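Local coordinates for Lin0012 protein (Listeria innocua, PDB 3K17) that probably transfers a phosphate from ATP to phosphomevalonate, as a GHMP-family kinase of the mevalonate route to isopentenyl diphosphate, at residues A[83-88]-A[126-131]; A[122-127]-A[146-151]; A[249-254]-A[278-283]. One frame throughout, in Å; residues are numbered along the deposited sequence.

Interaction 1 (A[83-88]-A[126-131]); sequences NIATTF and AVINAL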
ATOM      1  N   ASN A  83       4.563  -9.893 -26.055  1.00 14.54           N
ATOM      2  CA  ASN A  83       4.942  -8.485 -26.024  1.00 15.96           C
ATOM      3  C   ASN A  83       6.216  -8.212 -26.828  1.00 16.18           C
ATOM      4  O   ASN A  83       6.278  -7.262 -27.611  1.00 15.24           O
ATOM      5  CB  ASN A  83       5.105  -8.025 -24.568  1.00 15.34           C
ATOM      6  CG  ASN A  83       3.762  -7.933 -23.834  1.00 20.08           C
ATOM      7  OD1 ASN A  83       3.674  -8.142 -22.612  1.00 18.02           O
ATOM      8  ND2 ASN A  83       2.713  -7.618 -24.580  1.00 14.95           N
ATOM      9  N   ILE A  84       7.231  -9.045 -26.647  1.00 15.40           N
ATOM     10  CA  ILE A  84       8.466  -8.843 -27.383  1.00 17.14           C
ATOM     11  C   ILE A  84       8.252  -9.116 -28.878  1.00 16.84           C
ATOM     12  O   ILE A  84       8.823  -8.432 -29.721  1.00 15.79           O
ATOM     13  CB  ILE A  84       9.597  -9.743 -26.841  1.00 17.53           C
ATOM     14  CG1 ILE A  84      10.937  -9.295 -27.420  1.00 18.61           C
ATOM     15  CG2 ILE A  84       9.326 -11.197 -27.205  1.00 20.94           C
ATOM     16  CD1 ILE A  84      12.124 -10.062 -26.865  1.00 19.61           C
ATOM     17  N   ALA A  85       7.421 -10.101 -29.212  1.00 17.03           N
ATOM     18  CA  ALA A  85       7.169 -10.404 -30.622  1.00 17.78           C
ATOM     19  C   ALA A  85       6.441  -9.219 -31.260  1.00 19.25           C
ATOM     20  O   ALA A  85       6.724  -8.822 -32.395  1.00 18.30           O
ATOM     21  CB  ALA A  85       6.339 -11.661 -30.749  1.00 16.71           C
ATOM     22  N   THR A  86       5.506  -8.653 -30.509  1.00 17.32           N
ATOM     23  CA  THR A  86       4.734  -7.509 -30.961  1.00 17.56           C
ATOM     24  C   THR A  86       5.639  -6.306 -31.216  1.00 18.66           C
ATOM     25  O   THR A  86       5.496  -5.621 -32.225  1.00 19.86           O
ATOM     26  CB  THR A  86       3.659  -7.137 -29.910  1.00 16.78           C
ATOM     27  OG1 THR A  86       2.648  -8.156 -29.886  1.00 15.20           O
ATOM     28  CG2 THR A  86       3.036  -5.792 -30.224  1.00 13.98           C
ATOM     29  N   THR A  87       6.558  -6.043 -30.292  1.00 20.10           N
ATOM     30  CA  THR A  87       7.480  -4.930 -30.441  1.00 20.20           C
ATOM     31  C   THR A  87       8.402  -5.171 -31.640  1.00 21.36           C
ATOM     32  O   THR A  87       8.759  -4.231 -32.355  1.00 19.58           O
ATOM     33  CB  THR A  87       8.332  -4.732 -29.172  1.00 20.45           C
ATOM     34  OG1 THR A  87       7.491  -4.263 -28.111  1.00 18.76           O
ATOM     35  CG2 THR A  87       9.459  -3.714 -29.418  1.00 18.84           C
ATOM     36  N   PHE A  88       8.787  -6.427 -31.857  1.00 19.90           N
ATOM     37  CA  PHE A  88       9.652  -6.745 -32.988  1.00 20.45           C
ATOM     38  C   PHE A  88       8.908  -6.538 -34.308  1.00 20.93           C
ATOM     39  O   PHE A  88       9.437  -5.928 -35.233  1.00 23.34           O
ATOM     40  CB  PHE A  88      10.146  -8.189 -32.926  1.00 21.02           C
ATOM     41  CG  PHE A  88      10.933  -8.602 -34.141  1.00 22.41           C
ATOM     42  CD1 PHE A  88      12.207  -8.084 -34.370  1.00 22.58           C
ATOM     43  CD2 PHE A  88      10.381  -9.454 -35.083  1.00 21.70           C
ATOM     44  CE1 PHE A  88      12.915  -8.405 -35.526  1.00 23.96           C
ATOM     45  CE2 PHE A  88      11.080  -9.783 -36.244  1.00 26.27           C
ATOM     46  CZ  PHE A  88      12.354  -9.253 -36.465  1.00 23.60           C
ATOM     47  N   ALA A 126       6.996 -21.626 -28.521  1.00 13.63           N
ATOM     48  CA  ALA A 126       5.768 -21.858 -29.269  1.00 15.45           C
ATOM     49  C   ALA A 126       5.133 -20.521 -29.667  1.00 18.22           C
ATOM     50  O   ALA A 126       4.673 -20.351 -30.804  1.00 18.49           O
ATOM     51  CB  ALA A 126       4.780 -22.694 -28.436  1.00 11.70           C
ATOM     52  N   VAL A 127       5.111 -19.572 -28.733  1.00 15.12           N
ATOM     53  CA  VAL A 127       4.543 -18.264 -29.018  1.00 13.57           C
ATOM     54  C   VAL A 127       5.352 -17.548 -30.110  1.00 15.50           C
ATOM     55  O   VAL A 127       4.783 -17.030 -31.079  1.00 14.04           O
ATOM     56  CB  VAL A 127       4.507 -17.383 -27.738  1.00 13.94           C
ATOM     57  CG1 VAL A 127       4.185 -15.925 -28.098  1.00  9.28           C
ATOM     58  CG2 VAL A 127       3.454 -17.938 -26.762  1.00 11.38           C
ATOM     59  N   ILE A 128       6.674 -17.527 -29.963  1.00 12.91           N
ATOM     60  CA  ILE A 128       7.512 -16.846 -30.948  1.00 15.41           C
ATOM     61  C   ILE A 128       7.329 -17.478 -32.328  1.00 17.12           C
ATOM     62  O   ILE A 128       7.127 -16.771 -33.317  1.00 17.80           O
ATOM     63  CB  ILE A 128       9.008 -16.885 -30.544  1.00 17.27           C
ATOM     64  CG1 ILE A 128       9.216 -16.120 -29.223  1.00 15.00           C
ATOM     65  CG2 ILE A 128       9.882 -16.296 -31.675  1.00 15.98           C
ATOM     66  CD1 ILE A 128       8.769 -14.666 -29.250  1.00 13.41           C
ATOM     67  N   ASN A 129       7.392 -18.804 -32.397  1.00 18.37           N
ATOM     68  CA  ASN A 129       7.219 -19.481 -33.676  1.00 19.40           C
ATOM     69  C   ASN A 129       5.854 -19.245 -34.282  1.00 19.89           C
ATOM     70  O   ASN A 129       5.744 -19.012 -35.487  1.00 19.03           O
ATOM     71  CB  ASN A 129       7.457 -20.979 -33.550  1.00 19.73           C
ATOM     72  CG  ASN A 129       8.892 -21.352 -33.831  1.00 22.40           C
ATOM     73  OD1 ASN A 129       9.581 -20.657 -34.566  1.00 29.31           O
ATOM     74  ND2 ASN A 129       9.344 -22.459 -33.266  1.00 26.16           N
ATOM     75  N   ALA A 130       4.815 -19.303 -33.456  1.00 16.96           N
ATOM     76  CA  ALA A 130       3.460 -19.085 -33.948  1.00 17.62           C
ATOM     77  C   ALA A 130       3.251 -17.679 -34.514  1.00 18.02           C
ATOM     78  O   ALA A 130       2.640 -17.521 -35.564  1.00 21.06           O
ATOM     79  CB  ALA A 130       2.445 -19.352 -32.838  1.00 17.02           C
ATOM     80  N   LEU A 131       3.751 -16.655 -33.830  1.00 19.78           N
ATOM     81  CA  LEU A 131       3.561 -15.286 -34.304  1.00 18.83           C
ATOM     82  C   LEU A 131       4.453 -14.942 -35.490  1.00 20.68           C
ATOM     83  O   LEU A 131       4.061 -14.153 -36.352  1.00 19.78           O
ATOM     84  CB  LEU A 131       3.782 -14.274 -33.168  1.00 17.96           C
ATOM     85  CG  LEU A 131       2.700 -14.290 -32.068  1.00 19.56           C
ATOM     86  CD1 LEU A 131       3.087 -13.380 -30.917  1.00 15.71           C
ATOM     87  CD2 LEU A 131       1.372 -13.860 -32.661  1.00 18.43           C
TER

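Interaction 2 (A[122-127]-A[146-151]); sequences AATVAV and KLAALS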
ATOM      1  N   ALA A 122       9.592 -24.060 -23.676  1.00 12.45           N
ATOM      2  CA  ALA A 122       8.778 -24.576 -24.773  1.00 12.24           C
ATOM      3  C   ALA A 122       7.596 -23.671 -25.095  1.00 12.53           C
ATOM      4  O   ALA A 122       7.258 -23.457 -26.267  1.00 12.59           O
ATOM      5  CB  ALA A 122       8.297 -25.981 -24.452  1.00 11.47           C
ATOM      6  N   ALA A 123       6.964 -23.135 -24.059  1.00 13.53           N
ATOM      7  CA  ALA A 123       5.825 -22.251 -24.264  1.00 12.42           C
ATOM      8  C   ALA A 123       6.298 -20.968 -24.941  1.00 11.92           C
ATOM      9  O   ALA A 123       5.668 -20.466 -25.879  1.00 11.76           O
ATOM     10  CB  ALA A 123       5.159 -21.929 -22.915  1.00 14.83           C
ATOM     11  N   THR A 124       7.406 -20.428 -24.451  1.00 13.15           N
ATOM     12  CA  THR A 124       7.966 -19.212 -25.022  1.00 12.32           C
ATOM     13  C   THR A 124       8.262 -19.421 -26.522  1.00 14.17           C
ATOM     14  O   THR A 124       7.883 -18.610 -27.370  1.00 13.27           O
ATOM     15  CB  THR A 124       9.267 -18.828 -24.299  1.00 13.02           C
ATOM     16  OG1 THR A 124       8.988 -18.590 -22.916  1.00 14.12           O
ATOM     17  CG2 THR A 124       9.868 -17.566 -24.905  1.00 10.08           C
ATOM     18  N   VAL A 125       8.937 -20.517 -26.833  1.00 13.84           N
ATOM     19  CA  VAL A 125       9.294 -20.836 -28.219  1.00 13.51           C
ATOM     20  C   VAL A 125       8.054 -21.049 -29.091  1.00 15.45           C
ATOM     21  O   VAL A 125       8.051 -20.679 -30.264  1.00 16.83           O
ATOM     22  CB  VAL A 125      10.215 -22.091 -28.274  1.00 13.48           C
ATOM     23  CG1 VAL A 125      10.382 -22.593 -29.711  1.00 13.74           C
ATOM     24  CG2 VAL A 125      11.588 -21.735 -27.696  1.00 11.49           C
ATOM     25  N   ALA A 126       6.996 -21.626 -28.521  1.00 13.63           N
ATOM     26  CA  ALA A 126       5.768 -21.858 -29.269  1.00 15.45           C
ATOM     27  C   ALA A 126       5.133 -20.521 -29.667  1.00 18.22           C
ATOM     28  O   ALA A 126       4.673 -20.351 -30.804  1.00 18.49           O
ATOM     29  CB  ALA A 126       4.780 -22.694 -28.436  1.00 11.70           C
ATOM     30  N   VAL A 127       5.111 -19.572 -28.733  1.00 15.12           N
ATOM     31  CA  VAL A 127       4.543 -18.264 -29.018  1.00 13.57           C
ATOM     32  C   VAL A 127       5.352 -17.548 -30.110  1.00 15.50           C
ATOM     33  O   VAL A 127       4.783 -17.030 -31.079  1.00 14.04           O
ATOM     34  CB  VAL A 127       4.507 -17.383 -27.738  1.00 13.94           C
ATOM     35  CG1 VAL A 127       4.185 -15.925 -28.098  1.00  9.28           C
ATOM     36  CG2 VAL A 127       3.454 -17.938 -26.762  1.00 11.38           C
ATOM     37  N   LYS A 146      16.787 -15.474 -30.468  1.00 18.21           N
ATOM     38  CA  LYS A 146      17.097 -14.249 -29.739  1.00 18.92           C
ATOM     39  C   LYS A 146      15.851 -13.635 -29.090  1.00 17.97           C
ATOM     40  O   LYS A 146      15.907 -13.167 -27.962  1.00 16.16           O
ATOM     41  CB  LYS A 146      17.747 -13.218 -30.672  1.00 23.06           C
ATOM     42  CG  LYS A 146      19.147 -13.580 -31.161  1.00 23.83           C
ATOM     43  CD  LYS A 146      19.682 -12.471 -32.055  1.00 26.50           C
ATOM     44  CE  LYS A 146      21.060 -12.790 -32.615  1.00 29.33           C
ATOM     45  NZ  LYS A 146      21.539 -11.686 -33.502  1.00 31.44           N
ATOM     46  N   LEU A 147      14.740 -13.610 -29.815  1.00 18.02           N
ATOM     47  CA  LEU A 147      13.505 -13.069 -29.256  1.00 17.42           C
ATOM     48  C   LEU A 147      13.092 -13.937 -28.063  1.00 15.87           C
ATOM     49  O   LEU A 147      12.815 -13.429 -26.983  1.00 15.72           O
ATOM     50  CB  LEU A 147      12.394 -13.077 -30.309  1.00 17.40           C
ATOM     51  CG  LEU A 147      12.539 -12.111 -31.490  1.00 20.37           C
ATOM     52  CD1 LEU A 147      11.479 -12.426 -32.538  1.00 18.98           C
ATOM     53  CD2 LEU A 147      12.411 -10.666 -31.005  1.00 20.19           C
ATOM     54  N   ALA A 148      13.078 -15.251 -28.270  1.00 14.43           N
ATOM     55  CA  ALA A 148      12.694 -16.197 -27.231  1.00 13.68           C
ATOM     56  C   ALA A 148      13.632 -16.154 -26.026  1.00 14.77           C
ATOM     57  O   ALA A 148      13.186 -16.263 -24.873  1.00 14.58           O
ATOM     58  CB  ALA A 148      12.643 -17.611 -27.810  1.00 12.30           C
ATOM     59  N   ALA A 149      14.927 -15.996 -26.289  1.00 15.34           N
ATOM     60  CA  ALA A 149      15.925 -15.941 -25.226  1.00 16.63           C
ATOM     61  C   ALA A 149      15.805 -14.669 -24.378  1.00 18.23           C
ATOM     62  O   ALA A 149      15.885 -14.730 -23.146  1.00 17.69           O
ATOM     63  CB  ALA A 149      17.331 -16.041 -25.818  1.00 19.49           C
ATOM     64  N   LEU A 150      15.635 -13.523 -25.032  1.00 16.59           N
ATOM     65  CA  LEU A 150      15.484 -12.260 -24.308  1.00 17.79           C
ATOM     66  C   LEU A 150      14.228 -12.340 -23.448  1.00 16.59           C
ATOM     67  O   LEU A 150      14.238 -11.955 -22.286  1.00 16.76           O
ATOM     68  CB  LEU A 150      15.339 -11.082 -25.274  1.00 16.44           C
ATOM     69  CG  LEU A 150      16.585 -10.604 -26.025  1.00 19.89           C
ATOM     70  CD1 LEU A 150      16.227  -9.450 -26.953  1.00 18.66           C
ATOM     71  CD2 LEU A 150      17.637 -10.163 -25.017  1.00 19.53           C
ATOM     72  N   SER A 151      13.146 -12.835 -24.038  1.00 16.60           N
ATOM     73  CA  SER A 151      11.876 -12.964 -23.332  1.00 16.19           C
ATOM     74  C   SER A 151      12.031 -13.810 -22.074  1.00 15.63           C
ATOM     75  O   SER A 151      11.711 -13.373 -20.968  1.00 15.64           O
ATOM     76  CB  SER A 151      10.824 -13.611 -24.244  1.00 15.77           C
ATOM     77  OG  SER A 151       9.577 -13.774 -23.574  1.00 14.17           O
TER
HETATM   78  O   HOH W   1       9.049 -15.860 -22.081  1.00  8.48           O

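Interaction 3 (A[249-254]-A[278-283]); sequences TRNNEI and RRILQE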
ATOM      1  N   THR A 249      36.085 -25.539 -14.610  1.00 29.94           N
ATOM      2  CA  THR A 249      37.260 -26.001 -15.349  1.00 30.23           C
ATOM      3  C   THR A 249      37.110 -27.468 -15.704  1.00 29.37           C
ATOM      4  O   THR A 249      37.320 -27.880 -16.847  1.00 28.66           O
ATOM      5  CB  THR A 249      38.535 -25.831 -14.510  1.00 30.74           C
ATOM      6  OG1 THR A 249      38.693 -24.447 -14.168  1.00 29.93           O
ATOM      7  CG2 THR A 249      39.763 -26.321 -15.290  1.00 29.82           C
ATOM      8  N   ARG A 250      36.749 -28.254 -14.700  1.00 30.28           N
ATOM      9  CA  ARG A 250      36.553 -29.684 -14.872  1.00 31.72           C
ATOM     10  C   ARG A 250      35.432 -29.919 -15.893  1.00 31.78           C
ATOM     11  O   ARG A 250      35.538 -30.778 -16.771  1.00 30.78           O
ATOM     12  CB  ARG A 250      36.183 -30.301 -13.523  1.00 34.76           C
ATOM     13  CG  ARG A 250      36.225 -31.808 -13.504  1.00 40.00           C
ATOM     14  CD  ARG A 250      37.642 -32.328 -13.313  1.00 41.44           C
ATOM     15  NE  ARG A 250      37.732 -33.710 -13.764  1.00 42.00           N
ATOM     16  CZ  ARG A 250      37.721 -34.063 -15.042  1.00 43.42           C
ATOM     17  NH1 ARG A 250      37.633 -33.135 -15.984  1.00 43.87           N
ATOM     18  NH2 ARG A 250      37.779 -35.342 -15.380  1.00 47.53           N
ATOM     19  N   ASN A 251      34.359 -29.144 -15.774  1.00 29.74           N
ATOM     20  CA  ASN A 251      33.231 -29.269 -16.688  1.00 29.63           C
ATOM     21  C   ASN A 251      33.648 -29.009 -18.128  1.00 27.92           C
ATOM     22  O   ASN A 251      33.251 -29.731 -19.035  1.00 26.60           O
ATOM     23  CB  ASN A 251      32.116 -28.293 -16.288  1.00 28.91           C
ATOM     24  CG  ASN A 251      31.052 -28.149 -17.366  1.00 31.84           C
ATOM     25  OD1 ASN A 251      31.198 -27.356 -18.310  1.00 32.26           O
ATOM     26  ND2 ASN A 251      29.983 -28.927 -17.243  1.00 27.71           N
ATOM     27  N   ASN A 252      34.458 -27.976 -18.336  1.00 28.30           N
ATOM     28  CA  ASN A 252      34.906 -27.630 -19.680  1.00 30.16           C
ATOM     29  C   ASN A 252      35.753 -28.713 -20.335  1.00 30.49           C
ATOM     30  O   ASN A 252      35.700 -28.894 -21.555  1.00 28.03           O
ATOM     31  CB  ASN A 252      35.661 -26.306 -19.650  1.00 31.72           C
ATOM     32  CG  ASN A 252      34.786 -25.159 -19.194  1.00 34.34           C
ATOM     33  OD1 ASN A 252      33.680 -24.968 -19.703  1.00 34.05           O
ATOM     34  ND2 ASN A 252      35.272 -24.389 -18.233  1.00 35.49           N
ATOM     35  N   GLU A 253      36.530 -29.432 -19.527  1.00 31.81           N
ATOM     36  CA  GLU A 253      37.363 -30.515 -20.045  1.00 32.64           C
ATOM     37  C   GLU A 253      36.427 -31.614 -20.551  1.00 31.14           C
ATOM     38  O   GLU A 253      36.569 -32.111 -21.666  1.00 28.50           O
ATOM     39  CB  GLU A 253      38.270 -31.087 -18.939  1.00 35.35           C
ATOM     40  CG  GLU A 253      39.147 -30.061 -18.226  1.00 40.45           C
ATOM     41  CD  GLU A 253      40.110 -30.693 -17.213  1.00 44.64           C
ATOM     42  OE1 GLU A 253      39.650 -31.411 -16.297  1.00 45.48           O
ATOM     43  OE2 GLU A 253      41.333 -30.463 -17.331  1.00 47.07           O
ATOM     44  N   ILE A 254      35.451 -31.970 -19.719  1.00 31.35           N
ATOM     45  CA  ILE A 254      34.486 -33.012 -20.052  1.00 28.91           C
ATOM     46  C   ILE A 254      33.643 -32.681 -21.287  1.00 28.35           C
ATOM     47  O   ILE A 254      33.398 -33.550 -22.129  1.00 25.15           O
ATOM     48  CB  ILE A 254      33.553 -33.288 -18.844  1.00 30.83           C
ATOM     49  CG1 ILE A 254      34.394 -33.755 -17.648  1.00 31.60           C
ATOM     50  CG2 ILE A 254      32.508 -34.348 -19.209  1.00 28.88           C
ATOM     51  CD1 ILE A 254      33.608 -33.954 -16.363  1.00 29.37           C
ATOM     52  N   ARG A 278      28.668 -36.762 -14.196  1.00 28.28           N
ATOM     53  CA  ARG A 278      27.880 -37.141 -13.032  1.00 29.76           C
ATOM     54  C   ARG A 278      28.677 -36.889 -11.762  1.00 30.23           C
ATOM     55  O   ARG A 278      28.155 -36.359 -10.787  1.00 31.14           O
ATOM     56  CB  ARG A 278      27.500 -38.625 -13.085  1.00 30.10           C
ATOM     57  CG  ARG A 278      26.775 -39.098 -11.823  1.00 29.08           C
ATOM     58  CD  ARG A 278      26.587 -40.605 -11.768  1.00 27.73           C
ATOM     59  NE  ARG A 278      25.891 -40.985 -10.541  1.00 28.18           N
ATOM     60  CZ  ARG A 278      25.782 -42.229 -10.081  1.00 28.47           C
ATOM     61  NH1 ARG A 278      26.324 -43.243 -10.742  1.00 26.41           N
ATOM     62  NH2 ARG A 278      25.136 -42.459  -8.945  1.00 28.41           N
ATOM     63  N   ARG A 279      29.948 -37.274 -11.789  1.00 32.31           N
ATOM     64  CA  ARG A 279      30.823 -37.122 -10.637  1.00 33.61           C
ATOM     65  C   ARG A 279      31.018 -35.686 -10.179  1.00 33.22           C
ATOM     66  O   ARG A 279      30.856 -35.387  -8.995  1.00 33.25           O
ATOM     67  CB  ARG A 279      32.189 -37.758 -10.925  1.00 38.29           C
ATOM     68  CG  ARG A 279      32.132 -39.248 -11.278  1.00 42.76           C
ATOM     69  CD  ARG A 279      31.386 -40.047 -10.219  1.00 46.35           C
ATOM     70  NE  ARG A 279      31.499 -41.495 -10.407  1.00 49.75           N
ATOM     71  CZ  ARG A 279      30.958 -42.181 -11.411  1.00 50.66           C
ATOM     72  NH1 ARG A 279      30.250 -41.564 -12.349  1.00 49.88           N
ATOM     73  NH2 ARG A 279      31.116 -43.497 -11.468  1.00 51.76           N
ATOM     74  N   ILE A 280      31.357 -34.790 -11.103  1.00 31.65           N
ATOM     75  CA  ILE A 280      31.576 -33.398 -10.721  1.00 30.79           C
ATOM     76  C   ILE A 280      30.296 -32.736 -10.217  1.00 30.52           C
ATOM     77  O   ILE A 280      30.347 -31.811  -9.414  1.00 28.49           O
ATOM     78  CB  ILE A 280      32.164 -32.565 -11.886  1.00 31.87           C
ATOM     79  CG1 ILE A 280      31.138 -32.406 -13.007  1.00 31.22           C
ATOM     80  CG2 ILE A 280      33.418 -33.251 -12.424  1.00 31.69           C
ATOM     81  CD1 ILE A 280      31.618 -31.513 -14.131  1.00 31.42           C
ATOM     82  N   LEU A 281      29.147 -33.211 -10.691  1.00 31.57           N
ATOM     83  CA  LEU A 281      27.874 -32.655 -10.244  1.00 32.00           C
ATOM     84  C   LEU A 281      27.609 -33.164  -8.832  1.00 34.64           C
ATOM     85  O   LEU A 281      27.030 -32.460  -8.007  1.00 35.21           O
ATOM     86  CB  LEU A 281      26.742 -33.061 -11.197  1.00 28.37           C
ATOM     87  CG  LEU A 281      26.695 -32.279 -12.520  1.00 25.60           C
ATOM     88  CD1 LEU A 281      25.699 -32.903 -13.478  1.00 24.02           C
ATOM     89  CD2 LEU A 281      26.334 -30.832 -12.240  1.00 23.87           C
ATOM     90  N   GLN A 282      28.051 -34.389  -8.556  1.00 36.37           N
ATOM     91  CA  GLN A 282      27.892 -34.974  -7.229  1.00 37.66           C
ATOM     92  C   GLN A 282      28.766 -34.165  -6.279  1.00 38.38           C
ATOM     93  O   GLN A 282      28.357 -33.832  -5.169  1.00 39.01           O
ATOM     94  CB  GLN A 282      28.365 -36.433  -7.207  1.00 39.69           C
ATOM     95  CG  GLN A 282      27.563 -37.404  -8.062  1.00 39.53           C
ATOM     96  CD  GLN A 282      28.063 -38.836  -7.928  1.00 41.34           C
ATOM     97  OE1 GLN A 282      29.231 -39.129  -8.188  1.00 41.03           O
ATOM     98  NE2 GLN A 282      27.179 -39.733  -7.518  1.00 39.85           N
ATOM     99  N   GLU A 283      29.976 -33.854  -6.735  1.00 39.14           N
ATOM    100  CA  GLU A 283      30.935 -33.087  -5.950  1.00 40.59           C
ATOM    101  C   GLU A 283      30.378 -31.703  -5.641  1.00 39.53           C
ATOM    102  O   GLU A 283      30.403 -31.249  -4.495  1.00 38.39           O
ATOM    103  CB  GLU A 283      32.247 -32.941  -6.722  1.00 44.16           C
ATOM    104  CG  GLU A 283      32.840 -34.256  -7.194  1.00 50.34           C
ATOM    105  CD  GLU A 283      33.364 -35.108  -6.055  1.00 55.01           C
ATOM    106  OE1 GLU A 283      33.692 -36.291  -6.301  1.00 57.67           O
ATOM    107  OE2 GLU A 283      33.458 -34.593  -4.918  1.00 57.37           O
TER

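Interaction 1 (A[83-88]-A[126-131])
Ala85 meets Ile128 and Leu131 across two helices, 76-91 and 119-135, and every side-chain contact between the two segments is apolar. The methyl of Ala85 points at the second helix and is approached by two methyl groups from different sides. Leu131 CD1 lies 3.7 Å from Ala85 CB, and Ile128 CD1 lies 4.1 Å from Ala85 CB. An alanine suits this place because its single carbon fits the notch between residues one helical turn apart. Leu131 reaches it with an extended chain, CD1 anti to CA (chi2 173°). Ile128 does the reverse: its CD1 is folded back (chi2 -58°), which brings the end of a side chain that starts off along the flank in toward the first helix.

That same CD1 also serves Ile84, whose CG2 branch comes to 4.1 Å from Ile128 CD1 as the two isoleucines pass at a slant. The segment axes are 10.0 Å apart at their closest and cross at -30°, nearly in the same direction. Both helices belong to the N-terminal domain of the GHMP kinase fold, where helices pack on a mixed sheet: Ala126 and Ala130, on the far side of helix 119-135, rest on strand 7-18.

No hydrogen bond spans the two segments. Polar backbone atoms are used within each helix, as in Phe88 N to Ile84 O at 2.9 Å, while Thr86 OG1 turns back to Ile82 O. The outer flank of helix 76-91 meets a second subunit, where Ile84 packs on Ala188 of that chain and Thr87 OG1 hydrogen-bonds with Tyr189 O of that subunit.

Interaction 2 (A[122-127]-A[146-151])
In the helix that begins within the Gly-Leu-Gly-Ser-Ser motif, which in GHMP kinases contributes to nucleotide binding and probably does so here, Thr124 and Val125 lie against Ala148 and Ser151 of helix 141-156. Small residues dominate, and they let the axes approach to 9.3 Å at 137°.

Thr124 splits its two branches between two tasks. CG2, anti to the backbone N (chi1 -61° for OG1), faces the partner helix and lies 3.6 Å from Ala148 O. It also packs on Ala148 CB and Ser151 OG, each 4.0 Å from Thr124 CG2. Beside it, Val125 CG2 brushes Ala148 CB at 4.3 Å, a looser touch. OG1 hydrogen-bonds with Ser120 O, one turn earlier in its own helix, and also accepts from a water.

That single water joins the polar ends across the gap. It lies 2.9 Å from Thr124 OG1 and 2.6 Å from Ser151 OG, so both buried hydroxyls have a partner where no direct bond links them. Ser151 also packs on Glu80 of helix 76-91, and Ile164 of helix 162-169 touches Ala148. This close crossing of small residues, with a water bridge, joins two helices of the layer in the N-terminal GHMP kinase domain.

Interaction 3 (A[249-254]-A[278-283])
The segments 249-254 and 278-283 run almost antiparallel, at 167°, with axes 10.3 Å apart and the CA atoms of Asn251 and Ile280 the nearest pair. Every contact across the two segments involves Ile280, a branched side chain whose two methyl ends address different partners. Its CG1 stands between the backbone N and the carbonyl carbon (chi1 68°), a position isoleucine usually avoids in a helix. This swings CG2 toward Arg250 and sends CD1 out to Asn251 and Ile254.

Ile280 CG2 lies only 3.3 Å from Arg250 CG, a tight approach for two carbons, where the two side chains slant past each other. Ile280 CD1 meets Ile254 CD1 tip to tip at 3.9 Å and comes to 3.8 Å from Asn251 CA, close against the backbone of the neighbouring helix. Phe247 from helix 241-264 also packs on Ile280, so the isoleucine is well enclosed by hydrocarbon.

Arg250 suits this place because its aliphatic stem supplies the packing while its charged end lies at the partly exposed side. The chain bends at chi2 (81°), and the guanidinium is held by charges: NH1 makes a salt bridge of 2.7 Å with Glu253 OE1 one turn ahead, and NH2 pairs with Glu276 of helix 267-288. Its strongest polar link thus runs across to the other helix, and Ile254 CD1 lies over one face of the guanidinium, off toward its edge. On the other side of helix 267-288, Arg278 is gripped by Glu293, Asp302 and Glu305.

With only a short turn joining helices 241-264 and 267-288, the whole is an antiparallel helical hairpin, an element of the C-terminal half of this GHMP kinase fold.

Interactions 1 and 2 are neighbours, their centres 8 Å apart, and share Ala126 and Val127 of helix 119-135. The helices follow as 76-91, 119-135 and 141-156, so interaction 2 begins on the stretch where interaction 1 ends. Helices 76-91 and 141-156 also touch, Ile84 CD1 lying 3.4 Å from Leu147 O, and Ile128 CG1 of helix 119-135 lies 4.0 Å from Ala148 CB. Together they form one helical layer in the N-terminal domain. Interaction 3 comes later, about 37 Å from interaction 1 and 29 Å from interaction 2, centre to centre, on the opposite side of the chain's centre. The separation matches the two-domain build of GHMP kinases, whose substrates typically bind between the domains.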